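Local coordinates for cell surface protein (Putative S-layer protein) (Clostridioides difficile R20291, PDB 5NJL), which probably serves as a cell-wall protein of the S-layer family, with an extended three-domain fold, and mediates cell adhesion in vitro, at residues Glu118-Val128 against Ile164-Asp172; Leu143-Lys153 against Phe185-Leu193. One frame throughout, in Å; residues are numbered along the deposited sequence.

From the N terminus the chain first reaches 118-128, where a short helix leads into strand 126-133. Strands 138-145 and 152-158 follow as an antiparallel meander, and 143-153 is the hairpin joining them. A long irregular excursion comes next: its part 164-172 returns to 118-128 and closes contact 1, and its later part 185-193 returns to the hairpin and closes contact 2. The segments alternate along the chain, so the two loops cross. Their centres lie about 10 Å apart, and probable backbone hydrogen bonds of Val171 with Val191 and Lys192 join them. Together they tie the excursion to one end of the three-stranded sheet.

Contact 1: residues Glu118-Val128 against Ile164-Asp172; sequences ETNGIYKVADV and IDLTANPVD. With SO4 (sulfate ion), chain M.
The backbones come closest at Gly121 and Thr167, with CA atoms 4.0 Å apart, and next to them Ile122 N donates to Leu166 O at 2.8 Å. Gly121, at positive phi (54°), brings its CA against Thr167 O in a CA-H...O contact. Leu166 packs among Ile122, Tyr123 and Val128. Its CB lies 3.5 Å from Tyr123 CE2, approaching the ring obliquely, while in the modelled copy, one of two conformers, CD1 meets Val128 CG1 tip to tip at 3.8 Å. In that copy the other methyl, CD2, turns to Ile122 CD1, which also reaches end-on to Pro170 CG at 4.0 Å. Thr167 CG2 sits at the edge of the Tyr123 ring, and Glu118 CG lies over one face. One water joins Tyr123 OH to Leu166 N. On the loop side, Asp165 OD1 takes both Thr167 N and, at 2.6 Å, Thr167 OG1, from the same face of the carboxylate; the threonine chi1 of 71° swings the hydroxyl there and puts CG2 at the tyrosine's edge. Ile111 of helix 101-115 also packs on Leu166, Tyr123 and Val128. The arrangement is an Asx turn overlapping a type I beta turn from Asp165 to Ala168, which docks a loop against the short helix leading into strand 126-133.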
ATOM      1  N   GLU A 118      26.383  16.466  21.924  1.00 39.47           N
ATOM      2  CA  GLU A 118      25.053  16.848  22.411  1.00 38.76           C
ATOM      3  C   GLU A 118      25.040  17.365  23.832  1.00 38.54           C
ATOM      4  O   GLU A 118      25.721  16.821  24.714  1.00 37.66           O
ATOM      5  CB  GLU A 118      24.056  15.678  22.342  1.00 41.71           C
ATOM      6  CG  GLU A 118      23.301  15.576  21.046  1.00 41.55           C
ATOM      7  CD  GLU A 118      22.191  16.592  20.883  1.00 42.84           C
ATOM      8  OE1 GLU A 118      21.824  17.329  21.833  1.00 39.42           O
ATOM      9  OE2 GLU A 118      21.675  16.635  19.755  1.00 43.92           O
ATOM     10  N   THR A 119      24.220  18.394  24.039  1.00 39.53           N
ATOM     11  CA  THR A 119      23.998  18.992  25.345  1.00 41.65           C
ATOM     12  C   THR A 119      22.517  18.995  25.710  1.00 38.53           C
ATOM     13  O   THR A 119      22.140  19.683  26.642  1.00 42.48           O
ATOM     14  CB  THR A 119      24.528  20.451  25.379  1.00 45.44           C
ATOM     15  OG1 THR A 119      23.804  21.255  24.438  1.00 46.51           O
ATOM     16  CG2 THR A 119      26.004  20.499  25.033  1.00 46.15           C
ATOM     17  N   ASN A 120      21.674  18.239  24.989  1.00 38.00           N
ATOM     18  CA  ASN A 120      20.230  18.224  25.241  1.00 35.89           C
ATOM     19  C   ASN A 120      19.725  16.893  25.784  1.00 33.94           C
ATOM     20  O   ASN A 120      20.269  15.846  25.463  1.00 34.18           O
ATOM     21  CB  ASN A 120      19.465  18.549  23.960  1.00 41.05           C
ATOM     22  CG  ASN A 120      19.659  19.993  23.527  1.00 44.78           C
ATOM     23  OD1 ASN A 120      19.247  20.919  24.223  1.00 48.33           O
ATOM     24  ND2 ASN A 120      20.299  20.183  22.399  1.00 46.98           N
ATOM     25  N   GLY A 121      18.639  16.963  26.550  1.00 31.86           N
ATOM     26  CA  GLY A 121      17.961  15.796  27.087  1.00 31.87           C
ATOM     27  C   GLY A 121      18.914  14.893  27.850  1.00 31.08           C
ATOM     28  O   GLY A 121      19.725  15.368  28.656  1.00 28.03           O
ATOM     29  N   ILE A 122      18.877  13.601  27.524  1.00 29.55           N
ATOM     30  CA  ILE A 122      19.654  12.594  28.252  1.00 28.56           C
ATOM     31  C   ILE A 122      21.158  12.826  28.077  1.00 28.85           C
ATOM     32  O   ILE A 122      21.916  12.675  29.028  1.00 26.53           O
ATOM     33  CB  ILE A 122      19.222  11.162  27.856  1.00 26.86           C
ATOM     34  CG1 ILE A 122      17.781  10.933  28.314  1.00 27.78           C
ATOM     35  CG2 ILE A 122      20.150  10.115  28.483  1.00 27.17           C
ATOM     36  CD1 ILE A 122      17.155   9.645  27.807  1.00 27.86           C
ATOM     37  N   TYR A 123      21.575  13.269  26.890  1.00 28.14           N
ATOM     38  CA  TYR A 123      22.984  13.510  26.624  1.00 29.73           C
ATOM     39  C   TYR A 123      23.656  14.507  27.577  1.00 30.10           C
ATOM     40  O   TYR A 123      24.857  14.393  27.826  1.00 30.72           O
ATOM     41  CB  TYR A 123      23.202  14.018  25.208  1.00 29.79           C
ATOM     42  CG  TYR A 123      22.820  13.075  24.097  1.00 28.70           C
ATOM     43  CD1 TYR A 123      23.650  12.011  23.745  1.00 28.86           C
ATOM     44  CD2 TYR A 123      21.676  13.306  23.332  1.00 29.08           C
ATOM     45  CE1 TYR A 123      23.321  11.173  22.695  1.00 29.06           C
ATOM     46  CE2 TYR A 123      21.332  12.473  22.268  1.00 29.47           C
ATOM     47  CZ  TYR A 123      22.152  11.417  21.953  1.00 29.59           C
ATOM     48  OH  TYR A 123      21.823  10.590  20.905  1.00 30.42           O
ATOM     49  N   LYS A 124      22.880  15.459  28.087  1.00 31.27           N
ATOM     50  CA  LYS A 124      23.378  16.456  29.037  1.00 34.19           C
ATOM     51  C   LYS A 124      23.788  15.863  30.383  1.00 31.60           C
ATOM     52  O   LYS A 124      24.737  16.329  30.990  1.00 30.24           O
ATOM     53  CB  LYS A 124      22.308  17.527  29.283  1.00 36.99           C
ATOM     54  CG  LYS A 124      22.804  18.753  30.034  1.00 44.18           C
ATOM     55  CD  LYS A 124      21.711  19.807  30.107  1.00 49.86           C
ATOM     56  CE  LYS A 124      22.168  21.029  30.902  1.00 57.56           C
ATOM     57  NZ  LYS A 124      23.327  21.739  30.280  1.00 61.08           N
ATOM     58  N   VAL A 125      23.051  14.859  30.847  1.00 29.82           N
ATOM     59  CA  VAL A 125      23.200  14.339  32.197  1.00 29.23           C
ATOM     60  C   VAL A 125      23.755  12.915  32.267  1.00 28.52           C
ATOM     61  O   VAL A 125      23.928  12.391  33.369  1.00 27.86           O
ATOM     62  CB  VAL A 125      21.848  14.410  32.942  1.00 31.20           C
ATOM     63  CG1 VAL A 125      21.432  15.875  33.071  1.00 32.68           C
ATOM     64  CG2 VAL A 125      20.761  13.554  32.257  1.00 28.70           C
ATOM     65  N   ALA A 126      24.015  12.297  31.110  1.00 25.19           N
ATOM     66  CA  ALA A 126      24.475  10.902  31.061  1.00 25.77           C
ATOM     67  C   ALA A 126      25.522  10.661  29.994  1.00 27.00           C
ATOM     68  O   ALA A 126      25.467  11.289  28.922  1.00 27.17           O
ATOM     69  CB  ALA A 126      23.278   9.975  30.851  1.00 27.11           C
ATOM     70  N   ASP A 127      26.464   9.752  30.284  1.00 25.66           N
ATOM     71  CA  ASP A 127      27.388   9.202  29.296  1.00 27.94           C
ATOM     72  C   ASP A 127      26.577   8.167  28.513  1.00 26.76           C
ATOM     73  O   ASP A 127      25.809   7.420  29.108  1.00 25.01           O
ATOM     74  CB  ASP A 127      28.558   8.426  29.918  1.00 32.54           C
ATOM     75  CG  ASP A 127      29.317   9.191  30.960  1.00 41.80           C
ATOM     76  OD1 ASP A 127      29.600  10.405  30.740  1.00 44.64           O
ATOM     77  OD2 ASP A 127      29.651   8.538  31.990  1.00 39.81           O
ATOM     78  N   VAL A 128      26.780   8.094  27.204  1.00 24.43           N
ATOM     79  CA  VAL A 128      25.928   7.259  26.336  1.00 23.95           C
ATOM     80  C   VAL A 128      26.807   6.365  25.516  1.00 24.03           C
ATOM     81  O   VAL A 128      27.796   6.828  24.917  1.00 24.06           O
ATOM     82  CB  VAL A 128      25.056   8.116  25.377  1.00 24.30           C
ATOM     83  CG1 VAL A 128      24.199   7.223  24.482  1.00 25.52           C
ATOM     84  CG2 VAL A 128      24.161   9.041  26.168  1.00 25.90           C
ATOM     85  N   ILE A 164      13.747   6.017  18.517  1.00 28.38           N
ATOM     86  CA  ILE A 164      13.902   6.651  19.812  1.00 29.47           C
ATOM     87  C   ILE A 164      14.690   7.960  19.652  1.00 27.96           C
ATOM     88  O   ILE A 164      15.331   8.194  18.617  1.00 28.42           O
ATOM     89  CB  ILE A 164      14.424   5.680  20.919  1.00 30.66           C
ATOM     90  CG1 ILE A 164      15.628   4.853  20.511  1.00 32.49           C
ATOM     91  CG2 ILE A 164      13.356   4.685  21.319  1.00 33.42           C
ATOM     92  CD1 ILE A 164      16.788   5.679  20.086  1.00 30.41           C
ATOM     93  N   ASP A 165      14.628   8.819  20.666  1.00 27.33           N
ATOM     94  CA  ASP A 165      15.294  10.119  20.631  1.00 28.07           C
ATOM     95  C   ASP A 165      15.767  10.418  22.046  1.00 26.51           C
ATOM     96  O   ASP A 165      14.951  10.631  22.933  1.00 25.88           O
ATOM     97  CB  ASP A 165      14.274  11.157  20.149  1.00 29.95           C
ATOM     98  CG  ASP A 165      14.830  12.576  20.044  1.00 34.57           C
ATOM     99  OD1 ASP A 165      16.022  12.873  20.362  1.00 34.50           O
ATOM    100  OD2 ASP A 165      14.006  13.430  19.634  1.00 38.05           O
ATOM    101  N   LEU A 166      17.084  10.420  22.239  1.00 26.88           N
ATOM    102  CA  LEU A 166      17.671  10.640  23.564  0.50 27.61           C
ATOM    103  C   LEU A 166      17.628  12.110  24.009  1.00 29.58           C
ATOM    104  O   LEU A 166      17.922  12.405  25.171  1.00 29.49           O
ATOM    105  CB  LEU A 166      19.101  10.106  23.609  0.50 27.32           C
ATOM    106  CG  LEU A 166      19.256   8.619  23.307  0.50 27.42           C
ATOM    107  CD1 LEU A 166      20.716   8.203  23.350  0.50 27.49           C
ATOM    108  CD2 LEU A 166      18.436   7.788  24.271  0.50 27.92           C
ATOM    109  N   THR A 167      17.256  13.037  23.101  1.00 29.01           N
ATOM    110  CA  THR A 167      16.966  14.414  23.487  1.00 31.04           C
ATOM    111  C   THR A 167      15.557  14.591  24.058  1.00 31.66           C
ATOM    112  O   THR A 167      15.297  15.592  24.716  1.00 36.63           O
ATOM    113  CB  THR A 167      17.166  15.430  22.329  1.00 34.53           C
ATOM    114  OG1 THR A 167      16.141  15.259  21.352  1.00 33.83           O
ATOM    115  CG2 THR A 167      18.503  15.245  21.686  1.00 34.83           C
ATOM    116  N   ALA A 168      14.652  13.640  23.817  1.00 29.91           N
ATOM    117  CA  ALA A 168      13.310  13.673  24.358  1.00 31.71           C
ATOM    118  C   ALA A 168      13.249  13.117  25.791  1.00 31.76           C
ATOM    119  O   ALA A 168      14.088  12.324  26.228  1.00 30.35           O
ATOM    120  CB  ALA A 168      12.351  12.896  23.462  1.00 32.81           C
ATOM    121  N   ASN A 169      12.201  13.508  26.489  1.00 31.50           N
ATOM    122  CA  ASN A 169      11.948  13.049  27.842  1.00 31.74           C
ATOM    123  C   ASN A 169      11.653  11.560  27.846  1.00 31.79           C
ATOM    124  O   ASN A 169      10.751  11.107  27.136  1.00 29.83           O
ATOM    125  CB  ASN A 169      10.737  13.786  28.428  1.00 33.30           C
ATOM    126  CG  ASN A 169      11.021  15.244  28.752  1.00 32.82           C
ATOM    127  OD1 ASN A 169      12.093  15.760  28.506  1.00 32.97           O
ATOM    128  ND2 ASN A 169      10.043  15.898  29.380  1.00 38.11           N
ATOM    129  N   PRO A 170      12.419  10.777  28.626  1.00 27.14           N
ATOM    130  CA  PRO A 170      12.073   9.384  28.753  1.00 27.33           C
ATOM    131  C   PRO A 170      10.889   9.205  29.705  1.00 26.51           C
ATOM    132  O   PRO A 170      10.438  10.166  30.310  1.00 27.88           O
ATOM    133  CB  PRO A 170      13.359   8.770  29.325  1.00 28.15           C
ATOM    134  CG  PRO A 170      13.922   9.868  30.177  1.00 28.16           C
ATOM    135  CD  PRO A 170      13.620  11.119  29.408  1.00 28.00           C
ATOM    136  N   VAL A 171      10.417   7.980  29.830  1.00 26.05           N
ATOM    137  CA  VAL A 171       9.308   7.619  30.684  1.00 26.37           C
ATOM    138  C   VAL A 171       9.773   6.801  31.874  1.00 25.74           C
ATOM    139  O   VAL A 171      10.565   5.859  31.725  1.00 25.26           O
ATOM    140  CB  VAL A 171       8.265   6.829  29.880  1.00 26.21           C
ATOM    141  CG1 VAL A 171       7.081   6.422  30.729  1.00 27.98           C
ATOM    142  CG2 VAL A 171       7.823   7.663  28.695  1.00 29.27           C
ATOM    143  N   ASP A 172       9.252   7.142  33.052  1.00 24.74           N
ATOM    144  CA  ASP A 172       9.546   6.408  34.276  1.00 25.54           C
ATOM    145  C   ASP A 172       8.404   5.441  34.650  1.00 26.44           C
ATOM    146  O   ASP A 172       7.466   5.250  33.859  1.00 25.40           O
ATOM    147  CB  ASP A 172       9.968   7.388  35.405  1.00 27.00           C
ATOM    148  CG  ASP A 172       8.807   8.136  36.076  1.00 29.60           C
ATOM    149  OD1 ASP A 172       7.626   7.931  35.707  1.00 27.36           O
ATOM    150  OD2 ASP A 172       9.116   8.978  36.996  1.00 29.71           O
TER
HETATM  151  S   SO4 M 412      17.684  19.524  28.571  1.00132.33           S
HETATM  152  O1  SO4 M 412      17.508  19.880  27.140  1.00112.77           O
HETATM  153  O2  SO4 M 412      17.683  20.756  29.392  1.00132.54           O
HETATM  154  O3  SO4 M 412      16.587  18.628  29.015  1.00126.70           O
HETATM  155  O4  SO4 M 412      18.979  18.833  28.774  1.00135.69           O
HETATM  156  O   HOH W   1      19.197  10.784  19.915  1.00 29.09           O

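Contact 2: residues Leu143-Lys153 against Phe185-Leu193; sequences LRDKTDTVTSK and FRVNKIVKL. With SO4 (sulfate ion), chain I.
Asp145 OD2 is gripped twice by Thr151, by OG1 at 2.6 Å on the syn side and by the backbone N on the anti side, both from one face of the carboxylate. The other oxygen, OD1, accepts Val187 N at 2.9 Å, so one buried carboxylate joins the hairpin to the loop. Arg186 stacks over this group: the two planes are 16° apart, and Asp145 CG lies 3.4 Å above the centre of the guanidinium. The salt bridge is therefore one of charge alone, since the N-H groups point elsewhere. NH1 gives both its hydrogens to the hairpin turn, to Thr147 O at 2.7 Å and to Thr149 O at 2.9 Å, each in the guanidinium plane; NE turns back to Phe185 O. Bends at chi2 and chi3 (-75° and 83°) bring the head against the turn. Next along, Thr151 OG1 accepts Asn188 N at 3.2 Å, and the two side chains cross at about a right angle. Val187 turns CG2 onto the backbone of Thr151 and Ser152, while its CB faces Leu143 CB. Leu143 CD1 then meets Ile190 CD1 at 3.7 Å, and Ile122 of the short helix in contact 1 touches both residues. Lys153, bent at chi2, runs past Val187 O to bring CE and NZ near Ile190 O, and a water links NZ, weakly, to Val191 O. The whole is a beta hairpin whose turn carbonyls are bridged by an arginine and whose strand ends are covered by Val187 and Asn188 of the 3-10 segment 187-189; further on, Val191 and Lys192 form a classic beta bulge opposite Val171.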
ATOM      1  N   LEU A 143      23.391   3.788  29.355  1.00 22.74           N
ATOM      2  CA  LEU A 143      23.479   5.117  29.933  1.00 21.82           C
ATOM      3  C   LEU A 143      24.080   5.013  31.316  1.00 23.54           C
ATOM      4  O   LEU A 143      23.828   4.037  32.044  1.00 21.55           O
ATOM      5  CB  LEU A 143      22.086   5.731  30.061  1.00 22.70           C
ATOM      6  CG  LEU A 143      21.193   5.736  28.825  1.00 24.07           C
ATOM      7  CD1 LEU A 143      19.800   6.241  29.159  1.00 24.73           C
ATOM      8  CD2 LEU A 143      21.802   6.576  27.729  1.00 24.69           C
ATOM      9  N   ARG A 144      24.851   6.027  31.687  1.00 22.43           N
ATOM     10  CA  ARG A 144      25.328   6.172  33.049  1.00 24.82           C
ATOM     11  C   ARG A 144      25.274   7.632  33.439  1.00 25.08           C
ATOM     12  O   ARG A 144      25.659   8.482  32.639  1.00 24.78           O
ATOM     13  CB  ARG A 144      26.750   5.649  33.044  1.00 28.25           C
ATOM     14  CG  ARG A 144      27.492   5.590  34.327  1.00 34.15           C
ATOM     15  CD  ARG A 144      28.803   4.824  34.081  1.00 36.87           C
ATOM     16  NE  ARG A 144      29.737   5.628  33.287  1.00 34.80           N
ATOM     17  CZ  ARG A 144      31.033   5.393  33.160  1.00 34.63           C
ATOM     18  NH1 ARG A 144      31.611   4.321  33.716  1.00 28.37           N
ATOM     19  NH2 ARG A 144      31.759   6.246  32.436  1.00 36.15           N
ATOM     20  N   ASP A 145      24.826   7.931  34.656  1.00 22.42           N
ATOM     21  CA  ASP A 145      24.789   9.308  35.143  1.00 24.02           C
ATOM     22  C   ASP A 145      26.245   9.860  35.154  1.00 25.21           C
ATOM     23  O   ASP A 145      27.180   9.130  35.454  1.00 24.09           O
ATOM     24  CB  ASP A 145      24.230   9.418  36.571  1.00 24.77           C
ATOM     25  CG  ASP A 145      22.840   8.799  36.746  1.00 26.21           C
ATOM     26  OD1 ASP A 145      21.896   9.259  36.071  1.00 26.00           O
ATOM     27  OD2 ASP A 145      22.690   7.904  37.632  1.00 26.00           O
ATOM     28  N   LYS A 146      26.418  11.114  34.747  1.00 26.34           N
ATOM     29  CA  LYS A 146      27.746  11.759  34.758  1.00 29.26           C
ATOM     30  C   LYS A 146      28.231  12.104  36.165  1.00 28.59           C
ATOM     31  O   LYS A 146      29.424  12.020  36.423  1.00 28.59           O
ATOM     32  CB  LYS A 146      27.722  13.037  33.924  1.00 31.28           C
ATOM     33  CG  LYS A 146      27.493  12.765  32.447  1.00 31.06           C
ATOM     34  CD  LYS A 146      27.442  14.055  31.646  1.00 34.42           C
ATOM     35  CE  LYS A 146      27.736  13.787  30.164  1.00 36.68           C
ATOM     36  NZ  LYS A 146      27.321  14.965  29.373  1.00 39.84           N
ATOM     37  N   THR A 147      27.323  12.470  37.067  1.00 26.51           N
ATOM     38  CA  THR A 147      27.719  12.986  38.378  1.00 29.42           C
ATOM     39  C   THR A 147      26.933  12.368  39.535  1.00 28.68           C
ATOM     40  O   THR A 147      25.941  11.665  39.334  1.00 27.34           O
ATOM     41  CB  THR A 147      27.554  14.528  38.465  1.00 32.30           C
ATOM     42  OG1 THR A 147      26.172  14.881  38.357  1.00 35.69           O
ATOM     43  CG2 THR A 147      28.355  15.263  37.377  1.00 34.74           C
ATOM     44  N   ASP A 148      27.438  12.615  40.735  1.00 28.97           N
ATOM     45  CA  ASP A 148      26.795  12.283  42.007  1.00 31.08           C
ATOM     46  C   ASP A 148      26.704  10.789  42.237  1.00 28.99           C
ATOM     47  O   ASP A 148      27.703  10.118  42.008  1.00 28.84           O
ATOM     48  CB  ASP A 148      25.499  13.080  42.149  1.00 35.33           C
ATOM     49  CG  ASP A 148      25.772  14.610  42.092  1.00 40.25           C
ATOM     50  OD1 ASP A 148      26.669  15.112  42.862  1.00 45.08           O
ATOM     51  OD2 ASP A 148      25.135  15.287  41.262  1.00 40.92           O
ATOM     52  N   THR A 149      25.569  10.234  42.653  1.00 27.03           N
ATOM     53  CA  THR A 149      25.528   8.789  42.895  1.00 27.12           C
ATOM     54  C   THR A 149      25.190   8.112  41.569  1.00 26.97           C
ATOM     55  O   THR A 149      24.017   8.098  41.147  1.00 27.10           O
ATOM     56  CB  THR A 149      24.487   8.426  43.960  1.00 29.09           C
ATOM     57  OG1 THR A 149      24.833   9.087  45.179  1.00 28.07           O
ATOM     58  CG2 THR A 149      24.415   6.905  44.183  1.00 29.14           C
ATOM     59  N   VAL A 150      26.213   7.550  40.930  1.00 24.73           N
ATOM     60  CA  VAL A 150      26.139   7.143  39.533  1.00 25.11           C
ATOM     61  C   VAL A 150      25.376   5.823  39.402  1.00 23.65           C
ATOM     62  O   VAL A 150      25.779   4.799  39.971  1.00 23.83           O
ATOM     63  CB  VAL A 150      27.545   7.052  38.902  1.00 24.67           C
ATOM     64  CG1 VAL A 150      27.521   6.382  37.530  1.00 24.67           C
ATOM     65  CG2 VAL A 150      28.157   8.427  38.822  1.00 26.06           C
ATOM     66  N   THR A 151      24.292   5.880  38.632  1.00 24.45           N
ATOM     67  CA  THR A 151      23.502   4.721  38.240  1.00 23.45           C
ATOM     68  C   THR A 151      23.604   4.497  36.744  1.00 23.42           C
ATOM     69  O   THR A 151      24.148   5.322  36.009  1.00 22.38           O
ATOM     70  CB  THR A 151      21.997   4.860  38.632  1.00 24.40           C
ATOM     71  OG1 THR A 151      21.303   5.754  37.744  1.00 24.39           O
ATOM     72  CG2 THR A 151      21.833   5.315  40.100  1.00 25.73           C
ATOM     73  N   SER A 152      23.055   3.375  36.297  1.00 21.69           N
ATOM     74  CA  SER A 152      23.102   2.994  34.885  1.00 22.23           C
ATOM     75  C   SER A 152      21.776   2.434  34.419  1.00 23.97           C
ATOM     76  O   SER A 152      20.906   2.049  35.233  1.00 22.31           O
ATOM     77  CB  SER A 152      24.202   1.954  34.653  1.00 22.87           C
ATOM     78  OG  SER A 152      23.929   0.737  35.350  1.00 24.50           O
ATOM     79  N   LYS A 153      21.638   2.336  33.107  1.00 22.86           N
ATOM     80  CA  LYS A 153      20.450   1.729  32.502  1.00 22.89           C
ATOM     81  C   LYS A 153      20.847   1.220  31.129  1.00 22.82           C
ATOM     82  O   LYS A 153      21.577   1.898  30.400  1.00 22.66           O
ATOM     83  CB  LYS A 153      19.344   2.774  32.364  1.00 24.39           C
ATOM     84  CG  LYS A 153      18.062   2.247  31.758  1.00 27.42           C
ATOM     85  CD  LYS A 153      17.317   1.398  32.783  1.00 29.62           C
ATOM     86  CE  LYS A 153      16.212   0.610  32.120  1.00 36.15           C
ATOM     87  NZ  LYS A 153      15.434  -0.039  33.206  1.00 37.84           N
ATOM     88  N   PHE A 185      17.042  13.550  39.059  1.00 33.75           N
ATOM     89  CA  PHE A 185      16.880  12.549  37.980  1.00 30.99           C
ATOM     90  C   PHE A 185      18.067  11.574  37.959  1.00 28.98           C
ATOM     91  O   PHE A 185      19.203  12.002  38.050  1.00 29.76           O
ATOM     92  CB  PHE A 185      16.792  13.244  36.633  1.00 31.65           C
ATOM     93  CG  PHE A 185      16.723  12.290  35.463  1.00 31.22           C
ATOM     94  CD1 PHE A 185      15.514  11.714  35.103  1.00 31.20           C
ATOM     95  CD2 PHE A 185      17.859  11.955  34.752  1.00 30.71           C
ATOM     96  CE1 PHE A 185      15.437  10.830  34.036  1.00 31.28           C
ATOM     97  CE2 PHE A 185      17.796  11.068  33.684  1.00 30.44           C
ATOM     98  CZ  PHE A 185      16.579  10.510  33.321  1.00 31.43           C
ATOM     99  N   ARG A 186      17.790  10.279  37.861  1.00 26.88           N
ATOM    100  CA  ARG A 186      18.830   9.256  37.713  1.00 27.67           C
ATOM    101  C   ARG A 186      18.417   8.362  36.538  1.00 27.73           C
ATOM    102  O   ARG A 186      17.217   8.063  36.371  1.00 27.44           O
ATOM    103  CB  ARG A 186      18.972   8.403  38.973  1.00 27.45           C
ATOM    104  CG  ARG A 186      19.422   9.143  40.237  1.00 28.65           C
ATOM    105  CD  ARG A 186      20.902   9.491  40.202  1.00 28.19           C
ATOM    106  NE  ARG A 186      21.204  10.716  39.472  1.00 27.67           N
ATOM    107  CZ  ARG A 186      22.432  11.191  39.226  1.00 28.64           C
ATOM    108  NH1 ARG A 186      23.511  10.565  39.670  1.00 28.17           N
ATOM    109  NH2 ARG A 186      22.581  12.322  38.538  1.00 29.47           N
ATOM    110  N   VAL A 187      19.383   7.938  35.728  1.00 25.65           N
ATOM    111  CA  VAL A 187      19.030   7.151  34.522  1.00 24.59           C
ATOM    112  C   VAL A 187      18.386   5.807  34.851  1.00 25.20           C
ATOM    113  O   VAL A 187      17.632   5.266  34.023  1.00 24.56           O
ATOM    114  CB  VAL A 187      20.205   6.959  33.544  1.00 24.04           C
ATOM    115  CG1 VAL A 187      20.635   8.307  32.977  1.00 25.01           C
ATOM    116  CG2 VAL A 187      21.361   6.211  34.163  1.00 23.47           C
ATOM    117  N   ASN A 188      18.676   5.232  36.020  1.00 25.73           N
ATOM    118  CA  ASN A 188      18.048   3.951  36.381  1.00 26.32           C
ATOM    119  C   ASN A 188      16.541   4.043  36.630  1.00 25.21           C
ATOM    120  O   ASN A 188      15.924   3.027  36.762  1.00 26.77           O
ATOM    121  CB  ASN A 188      18.737   3.223  37.543  1.00 26.89           C
ATOM    122  CG  ASN A 188      18.555   3.908  38.888  1.00 28.43           C
ATOM    123  OD1 ASN A 188      18.213   5.087  38.996  1.00 29.13           O
ATOM    124  ND2 ASN A 188      18.825   3.151  39.930  1.00 32.63           N
ATOM    125  N   LYS A 189      15.978   5.232  36.666  1.00 25.16           N
ATOM    126  CA  LYS A 189      14.518   5.403  36.696  1.00 30.08           C
ATOM    127  C   LYS A 189      13.835   5.365  35.292  1.00 29.79           C
ATOM    128  O   LYS A 189      12.605   5.358  35.205  1.00 28.28           O
ATOM    129  CB  LYS A 189      14.170   6.698  37.415  1.00 32.43           C
ATOM    130  CG  LYS A 189      14.670   6.751  38.859  1.00 37.71           C
ATOM    131  CD  LYS A 189      14.190   5.559  39.693  1.00 42.90           C
ATOM    132  CE  LYS A 189      14.416   5.775  41.183  1.00 48.96           C
ATOM    133  NZ  LYS A 189      14.212   4.510  41.935  1.00 51.44           N
ATOM    134  N   ILE A 190      14.631   5.313  34.222  1.00 27.92           N
ATOM    135  CA  ILE A 190      14.102   5.221  32.852  1.00 27.41           C
ATOM    136  C   ILE A 190      13.570   3.820  32.662  1.00 27.67           C
ATOM    137  O   ILE A 190      14.251   2.841  32.959  1.00 27.53           O
ATOM    138  CB  ILE A 190      15.169   5.519  31.784  1.00 27.54           C
ATOM    139  CG1 ILE A 190      15.609   6.967  31.890  1.00 26.14           C
ATOM    140  CG2 ILE A 190      14.648   5.200  30.364  1.00 28.83           C
ATOM    141  CD1 ILE A 190      16.843   7.293  31.072  1.00 26.46           C
ATOM    142  N   VAL A 191      12.329   3.738  32.199  1.00 28.16           N
ATOM    143  CA  VAL A 191      11.695   2.495  31.812  1.00 28.80           C
ATOM    144  C   VAL A 191      11.686   2.395  30.296  1.00 27.70           C
ATOM    145  O   VAL A 191      11.916   1.318  29.753  1.00 28.35           O
ATOM    146  CB  VAL A 191      10.267   2.388  32.388  1.00 30.19           C
ATOM    147  CG1 VAL A 191       9.494   1.223  31.757  1.00 31.52           C
ATOM    148  CG2 VAL A 191      10.340   2.211  33.901  1.00 31.65           C
ATOM    149  N   LYS A 192      11.425   3.493  29.614  1.00 25.78           N
ATOM    150  CA  LYS A 192      11.561   3.511  28.172  1.00 28.91           C
ATOM    151  C   LYS A 192      11.972   4.869  27.695  1.00 27.25           C
ATOM    152  O   LYS A 192      11.729   5.882  28.361  1.00 29.49           O
ATOM    153  CB  LYS A 192      10.277   3.013  27.486  1.00 33.44           C
ATOM    154  CG  LYS A 192       9.009   3.731  27.842  1.00 35.02           C
ATOM    155  CD  LYS A 192       7.769   2.982  27.318  1.00 36.43           C
ATOM    156  CE  LYS A 192       6.516   3.708  27.768  1.00 35.93           C
ATOM    157  NZ  LYS A 192       5.237   3.156  27.270  1.00 37.63           N
ATOM    158  N   LEU A 193      12.673   4.884  26.575  1.00 25.71           N
ATOM    159  CA  LEU A 193      13.154   6.112  26.002  1.00 25.85           C
ATOM    160  C   LEU A 193      12.031   6.837  25.274  1.00 29.00           C
ATOM    161  O   LEU A 193      11.067   6.215  24.796  1.00 27.24           O
ATOM    162  CB  LEU A 193      14.314   5.859  25.066  1.00 27.80           C
ATOM    163  CG  LEU A 193      15.538   5.180  25.665  1.00 27.03           C
ATOM    164  CD1 LEU A 193      16.471   4.769  24.549  1.00 28.06           C
ATOM    165  CD2 LEU A 193      16.227   6.151  26.615  1.00 29.09           C
TER
HETATM  166  S   SO4 I 408      10.655   2.928  41.134  1.00113.34           S
HETATM  167  O1  SO4 I 408      10.670   4.410  41.217  1.00112.34           O
HETATM  168  O2  SO4 I 408      10.130   2.477  39.827  1.00112.38           O
HETATM  169  O3  SO4 I 408       9.801   2.396  42.224  1.00108.77           O
HETATM  170  O4  SO4 I 408      12.040   2.416  41.271  1.00116.06           O
HETATM  171  O   HOH W   2      24.597  13.260  36.334  1.00 36.56           O
HETATM  172  O   HOH W   3      13.090  -0.710  30.964  1.00 37.84           O